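Local coordinates for spindle pole body-associated protein VIK1 (Candida glabrata, PDB 4GKP) that is the noncatalytic partner of the kinesin Kar3 and probably binds microtubules, here represented by its truncated neck and C-terminal kinesin motor homology domain, at residues A[149-154]-A[202-207]; A[70-75]-A[243-248]; A[84-89]-A[206-211]. All blocks are in the same frame, centred on the assembly; numbering follows the deposited sequence.

Overall arrangement
After the N-terminal strands, the chain enters helix 68-78, whose residues 70-75 wait until residues 243-248 return to form contact 2, the outermost closure. Within that loop, residues 84-89 pair with 206-211 in contact 3, and inside this second span residues 149-154 are brought to 202-207 in contact 1. None of the closures cross: contact 2 encloses the other two, while contacts 1 and 3 start apart and end on the same strand, sharing I206 and E207. All three reach the central sheet, where strand 83-88 has 246-250 on one flank and 201-208 on the other. Contact 2 adds the helix over this core; contact 1 adds the small hairpin 145-154.

Contact 1 of 3, residues A[149-154]-A[202-207]; sequences ESTISL and DFYFIE
I152 CB meets the Y204 ring obliquely, while T151 comes to the carboxylate of D202 from above its plane. These two flat groups join a two-stranded antiparallel hairpin, strands 145-147 and 152-154, to strand 201-208 of the central sheet in this kinesin motor-like fold. The CB atoms of D202 and Y204 both point toward the hairpin, so alternate residues of one strand serve as successive attachment points. In the first, T151 OG1 donates to D202 OD2 over 3.0 Å, 54° out of the carboxylate plane. With OG1 anti to the backbone N of T151 (chi1 -159°), the hydroxyl is brought to the acid; the two side chains meet at roughly a right angle. K187 NZ also hydrogen-bonds to T151 OG1 and would add positive charge beside the carboxylate. In the second, the phenol reaches the hairpin's backbone, and its ring carbon Y204 CE1 lies 4.3 Å from I152 CB. K237 and I238 of helix 230-241 also pack against I152. The phenolic oxygen of Y204 accepts from I152 N at 3.3 Å, with an N-H...O angle of 157°.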
# COMPACT_ATOMS: atom_id res chain seq x y z
N GLU A 149 -11.87 10.69 -15.05
CA GLU A 149 -11.01 9.96 -15.98
C GLU A 149 -9.57 9.89 -15.47
O GLU A 149 -8.95 8.84 -15.50
CB GLU A 149 -11.06 10.59 -17.39
N SER A 150 -9.06 11.02 -14.96
CA SER A 150 -7.63 11.19 -14.68
C SER A 150 -7.25 10.90 -13.21
O SER A 150 -6.07 10.74 -12.91
CB SER A 150 -7.21 12.62 -15.03
OG SER A 150 -7.80 13.57 -14.13
N THR A 151 -8.25 10.83 -12.33
CA THR A 151 -8.03 10.90 -10.90
C THR A 151 -9.28 10.47 -10.13
O THR A 151 -10.37 10.37 -10.69
CB THR A 151 -7.65 12.35 -10.46
OG1 THR A 151 -6.97 12.34 -9.19
CG2 THR A 151 -8.89 13.26 -10.39
N ILE A 152 -9.07 10.19 -8.85
CA ILE A 152 -10.13 10.04 -7.88
C ILE A 152 -10.13 11.30 -7.05
O ILE A 152 -9.13 11.70 -6.45
CB ILE A 152 -9.91 8.80 -7.00
CG1 ILE A 152 -9.80 7.55 -7.88
CG2 ILE A 152 -11.02 8.68 -5.95
CD1 ILE A 152 -9.63 6.27 -7.11
N SER A 153 -11.28 11.95 -7.01
CA SER A 153 -11.37 13.20 -6.30
C SER A 153 -11.92 12.95 -4.91
O SER A 153 -12.97 12.33 -4.76
CB SER A 153 -12.26 14.17 -7.08
OG SER A 153 -11.88 15.49 -6.78
N LEU A 154 -11.17 13.39 -3.91
CA LEU A 154 -11.56 13.31 -2.50
C LEU A 154 -11.86 14.72 -2.03
O LEU A 154 -11.15 15.68 -2.39
CB LEU A 154 -10.43 12.75 -1.63
CG LEU A 154 -10.12 11.25 -1.51
CD1 LEU A 154 -9.64 10.66 -2.83
CD2 LEU A 154 -9.04 11.04 -0.46
N ASP A 202 -0.55 11.23 -9.05
CA ASP A 202 -1.26 10.67 -7.90
C ASP A 202 -0.63 9.37 -7.39
O ASP A 202 -0.34 8.44 -8.17
CB ASP A 202 -2.73 10.43 -8.24
CG ASP A 202 -3.41 11.67 -8.78
OD1 ASP A 202 -3.19 12.74 -8.23
OD2 ASP A 202 -4.16 11.57 -9.76
N PHE A 203 -0.43 9.31 -6.08
CA PHE A 203 0.02 8.09 -5.45
C PHE A 203 -1.02 7.72 -4.41
O PHE A 203 -1.39 8.56 -3.58
CB PHE A 203 1.40 8.26 -4.80
CG PHE A 203 1.80 7.12 -3.88
CD1 PHE A 203 2.01 5.83 -4.37
CD2 PHE A 203 2.00 7.34 -2.51
CE1 PHE A 203 2.39 4.78 -3.53
CE2 PHE A 203 2.38 6.29 -1.66
CZ PHE A 203 2.57 5.01 -2.18
N TYR A 204 -1.51 6.47 -4.46
CA TYR A 204 -2.48 5.96 -3.48
C TYR A 204 -1.85 4.92 -2.59
O TYR A 204 -1.26 3.93 -3.08
CB TYR A 204 -3.72 5.35 -4.16
CG TYR A 204 -4.40 6.30 -5.10
CD1 TYR A 204 -5.36 7.19 -4.63
CD2 TYR A 204 -4.06 6.33 -6.46
CE1 TYR A 204 -5.99 8.08 -5.50
CE2 TYR A 204 -4.67 7.22 -7.33
CZ TYR A 204 -5.64 8.09 -6.84
OH TYR A 204 -6.25 8.96 -7.68
N PHE A 205 -1.96 5.14 -1.29
CA PHE A 205 -1.53 4.16 -0.31
C PHE A 205 -2.75 3.58 0.39
O PHE A 205 -3.47 4.27 1.11
CB PHE A 205 -0.58 4.77 0.73
CG PHE A 205 -0.12 3.79 1.76
CD1 PHE A 205 0.59 2.63 1.39
CD2 PHE A 205 -0.40 3.99 3.11
CE1 PHE A 205 1.01 1.71 2.34
CE2 PHE A 205 0.04 3.08 4.07
CZ PHE A 205 0.75 1.95 3.69
N ILE A 206 -2.96 2.29 0.17
CA ILE A 206 -4.19 1.66 0.58
C ILE A 206 -3.91 0.62 1.62
O ILE A 206 -3.11 -0.30 1.41
CB ILE A 206 -4.95 1.11 -0.64
CG1 ILE A 206 -5.43 2.29 -1.50
CG2 ILE A 206 -6.13 0.27 -0.18
CD1 ILE A 206 -5.28 2.07 -2.98
N GLU A 207 -4.54 0.82 2.77
CA GLU A 207 -4.39 -0.01 3.95
C GLU A 207 -5.60 -0.93 4.08
O GLU A 207 -6.74 -0.46 4.23
CB GLU A 207 -4.26 0.85 5.20
CG GLU A 207 -2.96 1.63 5.36
CD GLU A 207 -3.07 2.69 6.46
OE1 GLU A 207 -3.92 3.60 6.34
OE2 GLU A 207 -2.30 2.61 7.45

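Contact 2 of 3, residues A[70-75]-A[243-248]; sequences HVYIDF and KSAFVF
Y72 and A245 show how an aromatic ring can seat a helix on the chain that leads into a sheet strand: the alanine methyl lies over one face of the phenol ring, with A245 CB 3.5 Å from Y72 CE2. The ring reaches this position because its CG stands anti to the backbone N of Y72 (chi1 170°), projecting from helix 68-78 toward the incoming chain. Its oxygen is carried past the methyl to the backbone of the preceding residues, where Y72 OH is 3.5 Å from S244 C. The approach of Y72 OH to K243 O, at 3.2 Å, has too poor an angle to be a hydrogen bond. The hydroxyl instead bonds to N84 O, so the helix is gripped by strand 83-88 as well.

F75, three residues and just under a turn further along the helix, meets K243 in a different way. The two side chains approach obliquely, and K243 NZ comes to the ring edge, near its plane, 4.2 Å from F75 CD2; the ammonium is not over the pi face. A bend in the lysine chain at chi3 (98°) brings NZ round to this edge, while its salt bridge with E81 provides the ionic partner.

The CB of S244 points away from the helix, and its OG bonds to N84 ND2. Helix 68-78 thus covers the approach to strand 246-250 and leads into the parallel strand 83-88, the layered alpha/beta arrangement of the kinesin motor-like fold.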
# COMPACT_ATOMS: atom_id res chain seq x y z
N HIS A 70 11.45 1.61 -3.01
CA HIS A 70 12.15 2.84 -3.35
C HIS A 70 12.28 2.98 -4.83
O HIS A 70 12.01 4.03 -5.40
CB HIS A 70 13.56 2.84 -2.71
CG HIS A 70 14.32 4.14 -2.86
ND1 HIS A 70 15.48 4.37 -2.22
CD2 HIS A 70 14.04 5.31 -3.60
CE1 HIS A 70 15.93 5.61 -2.53
NE2 HIS A 70 15.04 6.18 -3.37
N VAL A 71 12.70 1.89 -5.47
CA VAL A 71 12.97 1.88 -6.90
C VAL A 71 11.65 1.99 -7.66
O VAL A 71 11.52 2.78 -8.58
CB VAL A 71 13.77 0.60 -7.31
CG1 VAL A 71 14.02 0.52 -8.80
CG2 VAL A 71 15.07 0.55 -6.54
N TYR A 72 10.68 1.21 -7.22
CA TYR A 72 9.33 1.28 -7.74
C TYR A 72 8.78 2.70 -7.69
O TYR A 72 8.39 3.24 -8.72
CB TYR A 72 8.44 0.32 -6.95
CG TYR A 72 6.99 0.48 -7.22
CD1 TYR A 72 6.46 0.20 -8.48
CD2 TYR A 72 6.12 0.92 -6.22
CE1 TYR A 72 5.10 0.33 -8.73
CE2 TYR A 72 4.77 1.05 -6.46
CZ TYR A 72 4.26 0.75 -7.73
OH TYR A 72 2.91 0.89 -7.97
N ILE A 73 8.78 3.31 -6.50
CA ILE A 73 8.27 4.67 -6.29
C ILE A 73 8.98 5.69 -7.16
O ILE A 73 8.35 6.48 -7.87
CB ILE A 73 8.40 5.10 -4.81
CG1 ILE A 73 7.45 4.27 -3.94
CG2 ILE A 73 8.15 6.60 -4.66
CD1 ILE A 73 7.45 4.62 -2.46
N ASP A 74 10.31 5.67 -7.09
CA ASP A 74 11.14 6.56 -7.86
C ASP A 74 10.89 6.45 -9.37
O ASP A 74 10.93 7.46 -10.09
CB ASP A 74 12.60 6.24 -7.57
CG ASP A 74 13.47 7.45 -7.64
OD1 ASP A 74 13.42 8.27 -6.69
OD2 ASP A 74 14.19 7.59 -8.64
N PHE A 75 10.62 5.24 -9.86
CA PHE A 75 10.44 5.01 -11.30
C PHE A 75 9.10 5.61 -11.76
O PHE A 75 9.05 6.29 -12.78
CB PHE A 75 10.56 3.50 -11.65
CG PHE A 75 10.73 3.22 -13.13
CD1 PHE A 75 11.95 3.44 -13.77
CD2 PHE A 75 9.67 2.72 -13.88
CE1 PHE A 75 12.11 3.19 -15.13
CE2 PHE A 75 9.83 2.46 -15.24
CZ PHE A 75 11.05 2.70 -15.87
N LYS A 243 -0.59 2.14 -11.80
CA LYS A 243 0.30 1.00 -11.54
C LYS A 243 0.17 0.53 -10.09
O LYS A 243 0.01 1.34 -9.17
CB LYS A 243 1.76 1.35 -11.81
CG LYS A 243 2.09 1.48 -13.28
CD LYS A 243 3.51 1.97 -13.49
CE LYS A 243 4.47 0.84 -13.76
NZ LYS A 243 5.78 1.33 -14.28
N SER A 244 0.22 -0.79 -9.91
CA SER A 244 -0.07 -1.44 -8.65
C SER A 244 1.16 -2.10 -8.03
O SER A 244 2.07 -2.54 -8.73
CB SER A 244 -1.19 -2.47 -8.83
OG SER A 244 -2.45 -1.83 -9.02
N ALA A 245 1.18 -2.14 -6.71
CA ALA A 245 2.18 -2.88 -5.95
C ALA A 245 1.54 -3.25 -4.65
O ALA A 245 0.71 -2.47 -4.11
CB ALA A 245 3.44 -2.05 -5.70
N PHE A 246 1.94 -4.42 -4.14
CA PHE A 246 1.32 -5.02 -2.98
C PHE A 246 2.36 -5.50 -1.97
O PHE A 246 3.35 -6.14 -2.33
CB PHE A 246 0.44 -6.19 -3.41
CG PHE A 246 -0.63 -5.83 -4.42
CD1 PHE A 246 -1.86 -5.34 -4.01
CD2 PHE A 246 -0.40 -6.01 -5.78
CE1 PHE A 246 -2.84 -5.02 -4.93
CE2 PHE A 246 -1.39 -5.69 -6.71
CZ PHE A 246 -2.61 -5.19 -6.28
N VAL A 247 2.12 -5.19 -0.70
CA VAL A 247 2.91 -5.79 0.36
C VAL A 247 1.96 -6.60 1.26
O VAL A 247 0.91 -6.09 1.68
CB VAL A 247 3.77 -4.76 1.13
CG1 VAL A 247 2.92 -3.60 1.61
CG2 VAL A 247 4.45 -5.40 2.33
N PHE A 248 2.31 -7.85 1.50
CA PHE A 248 1.50 -8.75 2.34
C PHE A 248 2.26 -9.11 3.60
O PHE A 248 3.38 -9.61 3.55
CB PHE A 248 1.15 -10.02 1.59
CG PHE A 248 0.42 -9.78 0.29
CD1 PHE A 248 -0.97 -9.75 0.25
CD2 PHE A 248 1.14 -9.62 -0.90
CE1 PHE A 248 -1.64 -9.54 -0.95
CE2 PHE A 248 0.48 -9.41 -2.10
CZ PHE A 248 -0.91 -9.36 -2.13

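Contact 3 of 3, residues A[84-89]-A[206-211]; sequences NLFSVG and IEIYQP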
# COMPACT_ATOMS: atom_id res chain seq x y z
N ASN A 84 0.17 3.26 -7.07
CA ASN A 84 -0.33 2.88 -5.76
C ASN A 84 0.57 1.88 -5.04
O ASN A 84 1.43 1.24 -5.66
CB ASN A 84 -1.76 2.35 -5.89
CG ASN A 84 -1.82 0.98 -6.52
OD1 ASN A 84 -1.28 0.01 -5.98
ND2 ASN A 84 -2.49 0.87 -7.67
N LEU A 85 0.34 1.75 -3.73
CA LEU A 85 0.90 0.65 -2.96
C LEU A 85 -0.22 0.18 -2.05
O LEU A 85 -0.85 1.00 -1.39
CB LEU A 85 2.11 1.10 -2.11
CG LEU A 85 2.69 0.08 -1.12
CD1 LEU A 85 3.29 -1.15 -1.80
CD2 LEU A 85 3.71 0.73 -0.18
N PHE A 86 -0.46 -1.14 -2.04
CA PHE A 86 -1.40 -1.73 -1.09
C PHE A 86 -0.67 -2.41 0.04
O PHE A 86 0.26 -3.17 -0.21
CB PHE A 86 -2.24 -2.80 -1.75
CG PHE A 86 -3.35 -2.28 -2.60
CD1 PHE A 86 -3.09 -1.82 -3.89
CD2 PHE A 86 -4.66 -2.29 -2.12
CE1 PHE A 86 -4.12 -1.35 -4.68
CE2 PHE A 86 -5.70 -1.83 -2.91
CZ PHE A 86 -5.43 -1.36 -4.20
N SER A 87 -1.08 -2.15 1.27
CA SER A 87 -0.54 -2.85 2.42
C SER A 87 -1.66 -3.71 3.00
O SER A 87 -2.68 -3.18 3.47
CB SER A 87 -0.01 -1.88 3.47
OG SER A 87 0.29 -2.57 4.68
N VAL A 88 -1.46 -5.03 2.93
CA VAL A 88 -2.45 -6.04 3.32
C VAL A 88 -1.92 -6.88 4.48
O VAL A 88 -0.84 -7.46 4.39
CB VAL A 88 -2.83 -6.95 2.13
CG1 VAL A 88 -3.89 -7.99 2.55
CG2 VAL A 88 -3.29 -6.13 0.93
N GLY A 89 -2.67 -6.93 5.58
CA GLY A 89 -2.26 -7.60 6.81
C GLY A 89 -3.44 -7.83 7.75
O GLY A 89 -4.57 -8.04 7.31
N ILE A 206 -2.96 2.29 0.17
CA ILE A 206 -4.19 1.66 0.58
C ILE A 206 -3.91 0.62 1.62
O ILE A 206 -3.11 -0.30 1.41
CB ILE A 206 -4.95 1.11 -0.64
CG1 ILE A 206 -5.43 2.29 -1.50
CG2 ILE A 206 -6.13 0.27 -0.18
CD1 ILE A 206 -5.28 2.07 -2.98
N GLU A 207 -4.54 0.82 2.77
CA GLU A 207 -4.39 -0.01 3.95
C GLU A 207 -5.60 -0.93 4.08
O GLU A 207 -6.74 -0.46 4.23
CB GLU A 207 -4.26 0.85 5.20
CG GLU A 207 -2.96 1.63 5.36
CD GLU A 207 -3.07 2.69 6.46
OE1 GLU A 207 -3.92 3.60 6.34
OE2 GLU A 207 -2.30 2.61 7.45
N ILE A 208 -5.36 -2.23 4.03
CA ILE A 208 -6.41 -3.22 4.17
C ILE A 208 -6.02 -4.19 5.29
O ILE A 208 -5.22 -5.10 5.09
CB ILE A 208 -6.64 -3.97 2.85
CG1 ILE A 208 -7.10 -2.98 1.79
CG2 ILE A 208 -7.66 -5.09 3.04
CD1 ILE A 208 -7.08 -3.51 0.39
N TYR A 209 -6.56 -3.93 6.49
CA TYR A 209 -6.26 -4.74 7.67
C TYR A 209 -7.49 -5.39 8.31
O TYR A 209 -7.41 -5.88 9.44
CB TYR A 209 -5.51 -3.92 8.73
CG TYR A 209 -4.28 -3.23 8.20
CD1 TYR A 209 -3.34 -3.94 7.45
CD2 TYR A 209 -4.04 -1.89 8.47
CE1 TYR A 209 -2.21 -3.31 6.96
CE2 TYR A 209 -2.91 -1.25 7.99
CZ TYR A 209 -2.00 -1.97 7.24
OH TYR A 209 -0.87 -1.37 6.75
N GLN A 210 -8.62 -5.40 7.59
CA GLN A 210 -9.84 -6.06 8.04
C GLN A 210 -10.19 -7.23 7.12
O GLN A 210 -10.51 -7.03 5.95
CB GLN A 210 -11.00 -5.05 8.15
CG GLN A 210 -12.34 -5.63 8.60
N PRO A 211 -10.13 -8.47 7.66
CA PRO A 211 -10.36 -9.73 6.91
C PRO A 211 -11.66 -9.75 6.11
O PRO A 211 -11.71 -10.34 5.03
CB PRO A 211 -10.41 -10.79 8.02
CG PRO A 211 -9.55 -10.22 9.09
CD PRO A 211 -9.79 -8.74 9.07
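Strands 84-88 and 206-208 run parallel, their axes 4.8 Å apart and inclined by 17°, with F86, S87 and V88 in register with I206, E207 and I208. S87 is straddled by I206 and I208: its N donates to I206 O at 2.8 Å. S87 O accepts from I208 N at 2.9 Å. Flanking bonds run from I206 N to L85 O and from G89 N to I208 O.

The side chains of F86, V88, I206 and I208 share one sheet face. F86 and I206 lie side by side, and I206 CD1 makes a CH-pi contact 4.0 Å from the F86 ring centroid, over the face. I208 CD1 sits at the edge of the same ring, 3.7 Å from F86 CD2. I238 of helix 230-241 covers F86 and I206. With CG anti to the carbonyl carbon (chi1 -53°), the Y209 ring lies back along the neighbouring strand, its edge to G89 N. Its OH shares a 2.7 Å hydrogen bond with S87 OG. This parallel pair belongs to the central sheet of the P-loop NTPase-like kinesin fold; G89 begins the loop to helix 96-107, by position and sequence spacing probably the counterpart of the P-loop in catalytic kinesins.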